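Side-chain contacts in homospermidine synthase (Legionella pneumophila subsp. pneumophila str. Philadelphia 1, PDB 2PH5), which probably catalyses formation of the polyamine homospermidine, with NAD bound in a Rossmann-type domain: residues E139-L144 and E413-P418; G161-F166 and I297-F302; K168-N173 and V361-N366; A248-P251 and Y255-S258. One frame throughout, in Å; residues are numbered along the deposited sequence.

Contact 1 joins helix 134-142 to strand 415-416, an edge strand of the parallel, Rossmann-type sheet, so a late part of the chain completes the nucleotide-binding half. Contacts 2 and 3 share helix 158-176. Their centres are about 12 Å apart and they touch through Val-163 and Phe-166 against Val-361. Contact 2 sets this helix against helix 295-302, and contact 3 sets it on strand 352-364 of the mixed sheet. Contact 1 lies about 14 Å from contact 2, centre to centre, and touches it through Pro-418. Contact 4 is a surface contact, about 22 Å or more from the other centres. Along the chain, contacts 2 and 3 interleave, and contact 1 encloses all the others.

Contact 1 of 4, residues E139-L144 and E413-P418; sequences EEVLRL and EGIVEP
Ile-415 packs against Val-141 and Leu-144 at the end of helix 134-142. Strand 415-416 is an edge strand of a Rossmann-type parallel sheet, paired through backbone hydrogen bonds with the strand at Ala-152. The contact therefore joins a helix of the NAD-binding fold to a strand that comes from far along the chain.

The apolar part centres on Ile-415. Its CG1 lies anti to the carbonyl carbon (chi1 -71°) and the chain continues extended, which carries CD1 out to the helix. There CD1 meets Val-141 CG2 at 3.6 Å, and the two side chains cross obliquely. The same CD1 lies 3.2 Å from Val-141 O, a close approach without a hydrogen bond. Leu-144 CB touches Ile-415 CD1 from 4.1 Å. Ile-100 of helix 96-106 also packs on both Val-141 and Ile-415.

A mixed contact lies beside it. Leu-142 and Glu-417 cross at about a right angle, with Leu-142 CD1 3.8 Å from Glu-417 CD. The methyl thus rests against the carboxylate. The charge itself is met by Arg-138, one turn before Leu-142 on helix 134-142, which forms a salt bridge to Glu-417 OE1.

The polar part on the helix side is local and closes its end. Arg-143 N donates to Glu-139 O at 2.8 Å. The side chain of Arg-143 folds back to the same carbonyl. Its NE reaches Glu-139 O at 3.2 Å from above the carbonyl plane, on the face opposite to Arg-143 N.

Contact 2 of 4, residues G161-F166 and I297-F302; sequences GLVSHF and ISLTNF
Leu-299 reaches from helix 295-302 to Val-163 and Ser-164 on helix 158-176. A chi1 of -72° places its CG beside the backbone N, and CD1 is then anti to CA. This extended shape sends the forked end toward helix 158-176, and each methyl takes a different partner. CD1 lies 4.1 Å from Val-163 CG1, and the two side chains cross at about a right angle. CD2 goes to the neighbouring residue and lies 4.0 Å from Ser-164 CB. Val-163 has a chi1 of 148°, about 30° from staggered. All three residues are buried. The backbones come nearest here too, with Ser-164 CA 7.3 Å from Leu-299 CA.

Both helices pack on the mixed sheet of the saccharopine dehydrogenase-like C-terminal domain, where Val-163 touches Val-361 of strand 352-364 and Thr-300 touches strand 311-322. Near their N-terminal ends the helices are tied by a hydrogen bond between Gly-161 N and Glu-295 OE2. Val-163 also neighbours Asn-159, which binds NAD, so this packing lies close to the cofactor site.

No hydrogen bond joins the two segments, and the serine takes part through its carbon and the side of its hydroxyl. Ser-164 turns OG to the far side from its own N, with a chi1 of 164°. The hydroxyl stands 4.2 Å from Leu-299 CD2, a distance of packing only. One methyl of the Leu-299 fork thus rests against both CB and OG of Ser-164, while the other stays on Val-163.

Contact 3 of 4, residues K168-N173 and V361-N366; sequences KEALLN and VLLMGN
No flat group lies between Ala-170, Leu-171 and Leu-363, which meet through methyls alone. The nearby rings come from outside the two segments. Trp-191 of helix 188-197 touches Leu-171, and Tyr-371 of strand 370-378 touches Ala-170.

Leu-363 carries the strand side of the contact. With chi1 at -74° its side chain leaves on the side of the backbone N, and the fork is turned so that both methyls face the helix. Leu-363 CD1 and CD2 each lie 4.0 Å from Ala-170 CB, so the alanine methyl sits against the fork. Ala-170 CA and Leu-363 CA, 7.8 Å apart, are the nearest CA pair of the two segments.

Leu-171 comes in from the flank and crosses Leu-363 at about a right angle. Its CD1 is 3.3 Å from Leu-363 CD2, which is tight for two methyls. The chi1 of Leu-171, -122°, is not staggered, so this close spacing should be read with care.

All three residues are buried, and the contact lies away from the NAD site. Strand 352-364 is held in the mixed sheet by strand 202-213 on one side and strand 370-378 on the other. Helix 158-176 packs on one face of this sheet through Ala-170 and Leu-171. Helix 188-197 packs on its flank through Trp-191 and Leu-194, and Asn-173 ND2 forms a hydrogen bond with Tyr-371 OH.

Contact 4 of 4, residues A248-P251 and Y255-S258; sequences AHWP and YSHS
Trp-250 meets Tyr-255 and Ser-256 at the surface of the saccharopine dehydrogenase-like C-terminal domain. The contact bridges the loop after strand 238-242 and the short strand 254-255, whose Tyr-255 pairs through its backbone with Tyr-266 of strand 264-267. It is local, with three residues between its segments.

The closer-packed part lies around the indole. Trp-250 CG is anti to the backbone N, chi1 -179°, which extends the ring toward Tyr-255 and Ser-256. Pro-251 CD lies 3.8 Å above one face of the Trp-250 ring, offset toward the rim. Trp-243 meets the Trp-250 ring edge-to-face, and Ile-265 touches it too. Trp-250 CZ2 comes within 4.0 Å of Tyr-255 N, in an oblique approach to the backbone.

The outer part is looser. Trp-250 and Ser-256 are both exposed, and no hydrogen bond links the segments. The CB of Tyr-255 points away from Trp-250, so this residue offers backbone rather than ring. Ser-256 OG has a weak hydrogen bond to Ala-264 O. That hydroxyl also lies in the plane of the indole, at its edge, with Ser-256 OG 3.9 Å from Trp-250 CH2.

Contact 1 of 4, residues E139-L144 and E413-P418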
# COMPACT_ATOMS: atom_id res chain seq x y z
N GLU A 139 25.07 20.01 -13.13
CA GLU A 139 25.73 21.19 -13.67
C GLU A 139 27.22 21.17 -13.40
O GLU A 139 28.01 21.61 -14.23
CB GLU A 139 25.11 22.47 -13.09
CG GLU A 139 24.06 23.09 -14.00
CD GLU A 139 24.31 24.56 -14.26
OE1 GLU A 139 24.11 25.38 -13.33
OE2 GLU A 139 24.70 24.91 -15.40
N GLU A 140 27.61 20.66 -12.24
CA GLU A 140 29.01 20.59 -11.86
C GLU A 140 29.79 19.77 -12.89
O GLU A 140 30.90 20.13 -13.27
CB GLU A 140 29.16 19.94 -10.49
CG GLU A 140 30.55 20.05 -9.86
CD GLU A 140 30.65 19.27 -8.56
OE1 GLU A 140 31.61 19.51 -7.78
OE2 GLU A 140 29.78 18.41 -8.31
N VAL A 141 29.20 18.67 -13.34
CA VAL A 141 29.87 17.81 -14.30
C VAL A 141 29.61 18.24 -15.73
O VAL A 141 30.42 17.99 -16.63
CB VAL A 141 29.44 16.34 -14.11
CG1 VAL A 141 27.94 16.21 -14.25
CG2 VAL A 141 30.16 15.46 -15.11
N LEU A 142 28.48 18.89 -15.94
CA LEU A 142 28.11 19.34 -17.27
C LEU A 142 28.95 20.56 -17.65
O LEU A 142 29.21 20.80 -18.83
CB LEU A 142 26.62 19.67 -17.30
CG LEU A 142 25.90 19.57 -18.65
CD1 LEU A 142 26.00 18.15 -19.19
CD2 LEU A 142 24.44 19.98 -18.47
N ARG A 143 29.38 21.32 -16.64
CA ARG A 143 30.19 22.50 -16.89
C ARG A 143 31.63 22.09 -17.23
O ARG A 143 32.58 22.81 -16.96
CB ARG A 143 30.19 23.43 -15.67
CG ARG A 143 30.95 22.89 -14.47
CD ARG A 143 30.89 23.83 -13.27
NE ARG A 143 29.53 24.00 -12.76
CZ ARG A 143 29.23 24.60 -11.61
NH1 ARG A 143 30.20 25.08 -10.84
NH2 ARG A 143 27.97 24.71 -11.23
N LEU A 144 31.77 20.91 -17.83
CA LEU A 144 33.07 20.39 -18.23
C LEU A 144 32.99 19.86 -19.65
O LEU A 144 33.87 19.12 -20.10
CB LEU A 144 33.51 19.27 -17.29
CG LEU A 144 34.80 19.51 -16.51
CD1 LEU A 144 34.58 20.58 -15.44
CD2 LEU A 144 35.22 18.21 -15.87
N GLU A 413 34.06 11.98 -27.75
CA GLU A 413 32.90 12.85 -27.83
C GLU A 413 32.74 13.70 -26.59
O GLU A 413 31.85 14.55 -26.50
CB GLU A 413 31.64 12.00 -28.05
CG GLU A 413 31.70 11.12 -29.29
CD GLU A 413 31.80 11.92 -30.58
OE1 GLU A 413 30.89 12.73 -30.86
OE2 GLU A 413 32.79 11.73 -31.32
N GLY A 414 33.63 13.49 -25.63
CA GLY A 414 33.58 14.24 -24.39
C GLY A 414 32.41 13.79 -23.54
O GLY A 414 31.85 12.72 -23.74
N ILE A 415 32.04 14.62 -22.57
CA ILE A 415 30.94 14.30 -21.71
C ILE A 415 29.63 14.40 -22.50
O ILE A 415 29.31 15.46 -23.03
CB ILE A 415 30.90 15.25 -20.50
CG1 ILE A 415 32.06 14.93 -19.55
CG2 ILE A 415 29.59 15.11 -19.77
CD1 ILE A 415 31.96 15.63 -18.19
N VAL A 416 28.89 13.30 -22.59
CA VAL A 416 27.64 13.33 -23.33
C VAL A 416 26.47 12.75 -22.55
O VAL A 416 26.64 11.87 -21.71
CB VAL A 416 27.77 12.57 -24.68
CG1 VAL A 416 28.86 13.21 -25.54
CG2 VAL A 416 28.10 11.11 -24.44
N GLU A 417 25.27 13.27 -22.80
CA GLU A 417 24.06 12.78 -22.13
C GLU A 417 23.25 11.98 -23.13
O GLU A 417 23.34 12.19 -24.33
CB GLU A 417 23.24 13.95 -21.60
CG GLU A 417 23.94 14.66 -20.47
CD GLU A 417 23.09 15.75 -19.85
OE1 GLU A 417 22.71 16.70 -20.57
OE2 GLU A 417 22.80 15.65 -18.63
N PRO A 418 22.42 11.05 -22.63
CA PRO A 418 21.61 10.24 -23.54
C PRO A 418 20.83 11.01 -24.60
O PRO A 418 20.59 10.50 -25.69
CB PRO A 418 20.73 9.42 -22.60
CG PRO A 418 20.66 10.26 -21.36
CD PRO A 418 22.06 10.78 -21.23

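Contact 2 of 4, residues G161-F166 and I297-F302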
# COMPACT_ATOMS: atom_id res chain seq x y z
N GLY A 161 17.98 7.54 -19.20
CA GLY A 161 18.66 6.78 -20.24
C GLY A 161 17.76 6.34 -21.37
O GLY A 161 17.41 7.12 -22.25
N LEU A 162 17.41 5.06 -21.35
CA LEU A 162 16.55 4.47 -22.35
C LEU A 162 15.31 5.32 -22.57
O LEU A 162 14.82 5.44 -23.69
CB LEU A 162 16.16 3.07 -21.89
CG LEU A 162 15.31 2.23 -22.83
CD1 LEU A 162 16.04 2.02 -24.16
CD2 LEU A 162 15.04 0.90 -22.15
N VAL A 163 14.81 5.90 -21.48
CA VAL A 163 13.60 6.72 -21.51
C VAL A 163 13.69 7.88 -22.50
O VAL A 163 12.73 8.19 -23.21
CB VAL A 163 13.27 7.22 -20.08
CG1 VAL A 163 12.61 8.59 -20.10
CG2 VAL A 163 12.34 6.22 -19.42
N SER A 164 14.86 8.51 -22.57
CA SER A 164 15.09 9.61 -23.49
C SER A 164 14.94 9.07 -24.92
O SER A 164 14.29 9.69 -25.76
CB SER A 164 16.49 10.17 -23.25
OG SER A 164 16.92 10.98 -24.32
N HIS A 165 15.52 7.91 -25.19
CA HIS A 165 15.40 7.35 -26.53
C HIS A 165 13.97 6.95 -26.87
O HIS A 165 13.60 6.94 -28.04
CB HIS A 165 16.33 6.16 -26.69
CG HIS A 165 17.76 6.50 -26.44
ND1 HIS A 165 18.55 5.79 -25.55
CD2 HIS A 165 18.54 7.49 -26.92
CE1 HIS A 165 19.74 6.34 -25.49
NE2 HIS A 165 19.77 7.37 -26.31
N PHE A 166 13.17 6.62 -25.85
CA PHE A 166 11.79 6.25 -26.11
C PHE A 166 10.98 7.49 -26.48
O PHE A 166 10.08 7.42 -27.32
CB PHE A 166 11.14 5.56 -24.89
CG PHE A 166 11.58 4.13 -24.66
CD1 PHE A 166 12.01 3.33 -25.73
CD2 PHE A 166 11.52 3.56 -23.38
CE1 PHE A 166 12.35 1.99 -25.52
CE2 PHE A 166 11.86 2.22 -23.16
CZ PHE A 166 12.27 1.43 -24.23
N ILE A 297 14.81 17.43 -15.42
CA ILE A 297 15.23 18.75 -15.84
C ILE A 297 15.91 18.73 -17.21
O ILE A 297 15.68 19.61 -18.04
CB ILE A 297 16.19 19.36 -14.82
CG1 ILE A 297 15.57 19.28 -13.42
CG2 ILE A 297 16.51 20.81 -15.20
CD1 ILE A 297 14.13 19.74 -13.34
N SER A 298 16.74 17.72 -17.43
CA SER A 298 17.44 17.58 -18.69
C SER A 298 16.47 17.37 -19.86
O SER A 298 16.65 17.95 -20.93
CB SER A 298 18.44 16.42 -18.61
OG SER A 298 17.78 15.21 -18.30
N LEU A 299 15.45 16.55 -19.66
CA LEU A 299 14.48 16.30 -20.72
C LEU A 299 13.63 17.53 -20.98
O LEU A 299 13.39 17.89 -22.13
CB LEU A 299 13.57 15.12 -20.37
CG LEU A 299 14.22 13.74 -20.43
CD1 LEU A 299 13.23 12.67 -19.99
CD2 LEU A 299 14.70 13.49 -21.85
N THR A 300 13.16 18.16 -19.91
CA THR A 300 12.33 19.35 -20.05
C THR A 300 13.02 20.43 -20.89
O THR A 300 12.44 20.93 -21.86
CB THR A 300 11.96 19.93 -18.67
OG1 THR A 300 11.22 18.95 -17.93
CG2 THR A 300 11.12 21.17 -18.82
N ASN A 301 14.25 20.77 -20.52
CA ASN A 301 15.02 21.77 -21.25
C ASN A 301 15.25 21.29 -22.69
O ASN A 301 15.19 22.08 -23.63
CB ASN A 301 16.37 22.02 -20.57
CG ASN A 301 16.22 22.75 -19.23
OD1 ASN A 301 15.14 23.21 -18.88
ND2 ASN A 301 17.33 22.87 -18.50
N PHE A 302 15.51 20.00 -22.85
CA PHE A 302 15.74 19.42 -24.17
C PHE A 302 14.53 19.63 -25.07
O PHE A 302 14.66 19.67 -26.29
CB PHE A 302 16.03 17.93 -24.04
CG PHE A 302 16.41 17.26 -25.33
CD1 PHE A 302 17.63 17.54 -25.94
CD2 PHE A 302 15.54 16.36 -25.94
CE1 PHE A 302 18.00 16.91 -27.14
CE2 PHE A 302 15.89 15.73 -27.14
CZ PHE A 302 17.13 16.01 -27.73

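Contact 3 of 4, residues K168-N173 and V361-N366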
# COMPACT_ATOMS: atom_id res chain seq x y z
N LYS A 168 12.00 10.18 -28.12
CA LYS A 168 12.28 10.53 -29.51
C LYS A 168 11.57 9.56 -30.45
O LYS A 168 11.02 9.97 -31.47
CB LYS A 168 13.78 10.47 -29.79
CG LYS A 168 14.60 11.55 -29.12
CD LYS A 168 16.07 11.33 -29.43
CE LYS A 168 16.95 12.47 -28.94
NZ LYS A 168 18.34 12.28 -29.43
N GLU A 169 11.59 8.28 -30.12
CA GLU A 169 10.94 7.28 -30.96
C GLU A 169 9.45 7.58 -31.06
O GLU A 169 8.88 7.58 -32.16
CB GLU A 169 11.17 5.87 -30.41
CG GLU A 169 10.62 4.75 -31.29
CD GLU A 169 11.46 4.48 -32.53
OE1 GLU A 169 11.96 5.44 -33.15
OE2 GLU A 169 11.62 3.29 -32.90
N ALA A 170 8.83 7.85 -29.92
CA ALA A 170 7.40 8.14 -29.88
C ALA A 170 7.09 9.42 -30.65
O ALA A 170 6.09 9.49 -31.38
CB ALA A 170 6.93 8.27 -28.43
N LEU A 171 7.93 10.42 -30.48
CA LEU A 171 7.75 11.70 -31.16
C LEU A 171 7.67 11.47 -32.67
O LEU A 171 6.84 12.06 -33.35
CB LEU A 171 8.91 12.64 -30.81
CG LEU A 171 8.55 13.99 -30.16
CD1 LEU A 171 7.39 13.82 -29.22
CD2 LEU A 171 9.76 14.56 -29.44
N LEU A 172 8.53 10.60 -33.19
CA LEU A 172 8.50 10.33 -34.62
C LEU A 172 7.29 9.48 -35.02
O LEU A 172 6.65 9.76 -36.03
CB LEU A 172 9.80 9.63 -35.07
CG LEU A 172 11.12 10.36 -34.85
CD1 LEU A 172 12.26 9.48 -35.31
CD2 LEU A 172 11.14 11.69 -35.61
N ASN A 173 6.97 8.46 -34.23
CA ASN A 173 5.82 7.62 -34.55
C ASN A 173 4.54 8.43 -34.60
O ASN A 173 3.74 8.29 -35.52
CB ASN A 173 5.66 6.48 -33.54
CG ASN A 173 6.73 5.43 -33.66
OD1 ASN A 173 7.52 5.45 -34.60
ND2 ASN A 173 6.77 4.51 -32.71
N VAL A 361 7.26 5.69 -21.82
CA VAL A 361 6.91 7.10 -21.75
C VAL A 361 5.54 7.38 -22.35
O VAL A 361 5.18 6.86 -23.40
CB VAL A 361 7.93 7.98 -22.49
CG1 VAL A 361 9.21 8.07 -21.68
CG2 VAL A 361 8.21 7.41 -23.86
N LEU A 362 4.79 8.23 -21.67
CA LEU A 362 3.46 8.58 -22.11
C LEU A 362 3.45 10.01 -22.60
O LEU A 362 3.78 10.93 -21.85
CB LEU A 362 2.49 8.42 -20.94
CG LEU A 362 0.99 8.61 -21.16
CD1 LEU A 362 0.52 7.63 -22.23
CD2 LEU A 362 0.24 8.39 -19.84
N LEU A 363 3.11 10.21 -23.87
CA LEU A 363 3.03 11.56 -24.43
C LEU A 363 1.56 11.92 -24.57
O LEU A 363 0.82 11.21 -25.23
CB LEU A 363 3.72 11.63 -25.79
CG LEU A 363 5.23 11.59 -25.70
CD1 LEU A 363 5.70 10.24 -25.17
CD2 LEU A 363 5.81 11.84 -27.07
N MSE A 364 1.14 13.02 -23.94
CA MSE A 364 -0.25 13.47 -24.00
C MSE A 364 -0.40 14.85 -24.65
O MSE A 364 0.48 15.70 -24.53
CB MSE A 364 -0.83 13.53 -22.58
CG MSE A 364 -0.82 12.20 -21.83
SE MSE A 364 -0.61 12.43 -19.89
CE MSE A 364 1.32 12.32 -19.81
N GLY A 365 -1.52 15.05 -25.35
CA GLY A 365 -1.77 16.33 -26.01
C GLY A 365 -2.16 16.23 -27.47
O GLY A 365 -3.00 17.00 -27.95
N ASN A 366 -1.57 15.28 -28.19
CA ASN A 366 -1.86 15.11 -29.61
C ASN A 366 -3.27 14.60 -29.86
O ASN A 366 -3.81 13.80 -29.10
CB ASN A 366 -0.84 14.15 -30.25
CG ASN A 366 -1.03 14.04 -31.75
OD1 ASN A 366 -1.74 13.17 -32.24
ND2 ASN A 366 -0.40 14.95 -32.50

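Contact 4 of 4, residues A248-P251 and Y255-S258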
# COMPACT_ATOMS: atom_id res chain seq x y z
N ALA A 248 -2.22 25.74 -16.26
CA ALA A 248 -2.99 26.92 -15.90
C ALA A 248 -3.33 26.96 -14.42
O ALA A 248 -4.06 27.85 -13.97
CB ALA A 248 -4.27 26.96 -16.74
N HIS A 249 -2.80 26.01 -13.65
CA HIS A 249 -3.06 25.94 -12.21
C HIS A 249 -1.76 25.86 -11.42
O HIS A 249 -0.79 25.27 -11.86
CB HIS A 249 -3.91 24.70 -11.92
CG HIS A 249 -5.26 24.73 -12.56
ND1 HIS A 249 -6.36 25.30 -11.95
CD2 HIS A 249 -5.69 24.29 -13.76
CE1 HIS A 249 -7.41 25.20 -12.75
NE2 HIS A 249 -7.03 24.59 -13.85
N TRP A 250 -1.72 26.47 -10.24
CA TRP A 250 -0.50 26.44 -9.44
C TRP A 250 -0.74 25.66 -8.15
O TRP A 250 -1.54 26.07 -7.31
CB TRP A 250 -0.03 27.87 -9.16
CG TRP A 250 1.23 27.94 -8.37
CD1 TRP A 250 1.35 28.14 -7.02
CD2 TRP A 250 2.57 27.75 -8.86
NE1 TRP A 250 2.67 28.09 -6.64
CE2 TRP A 250 3.44 27.85 -7.75
CE3 TRP A 250 3.11 27.51 -10.13
CZ2 TRP A 250 4.82 27.71 -7.87
CZ3 TRP A 250 4.49 27.37 -10.25
CH2 TRP A 250 5.33 27.47 -9.12
N PRO A 251 -0.05 24.52 -7.97
CA PRO A 251 -0.21 23.69 -6.77
C PRO A 251 -0.07 24.51 -5.48
O PRO A 251 0.84 25.31 -5.36
CB PRO A 251 0.89 22.64 -6.91
CG PRO A 251 1.12 22.56 -8.39
CD PRO A 251 1.06 24.01 -8.80
N TYR A 255 6.57 25.37 -5.08
CA TYR A 255 7.54 26.44 -4.99
C TYR A 255 8.66 26.23 -6.02
O TYR A 255 8.91 25.11 -6.48
CB TYR A 255 8.14 26.51 -3.58
CG TYR A 255 8.88 25.26 -3.15
CD1 TYR A 255 8.18 24.13 -2.72
CD2 TYR A 255 10.28 25.20 -3.18
CE1 TYR A 255 8.85 22.98 -2.33
CE2 TYR A 255 10.96 24.05 -2.79
CZ TYR A 255 10.24 22.94 -2.36
OH TYR A 255 10.90 21.81 -1.95
N SER A 256 9.33 27.33 -6.37
CA SER A 256 10.41 27.29 -7.34
C SER A 256 11.68 27.87 -6.75
O SER A 256 11.63 28.57 -5.74
CB SER A 256 10.04 28.07 -8.60
OG SER A 256 9.24 27.28 -9.46
N HIS A 257 12.81 27.57 -7.38
CA HIS A 257 14.10 28.08 -6.94
C HIS A 257 14.55 29.21 -7.86
O HIS A 257 14.86 28.98 -9.03
CB HIS A 257 15.14 26.95 -6.95
CG HIS A 257 15.07 26.04 -5.77
ND1 HIS A 257 15.28 26.46 -4.48
CD2 HIS A 257 14.84 24.70 -5.69
CE1 HIS A 257 15.19 25.44 -3.65
NE2 HIS A 257 14.92 24.36 -4.36
N SER A 258 14.59 30.43 -7.33
CA SER A 258 15.01 31.60 -8.09
C SER A 258 16.33 31.38 -8.84
O SER A 258 16.50 31.84 -9.98
CB SER A 258 15.14 32.82 -7.17
OG SER A 258 13.88 33.18 -6.60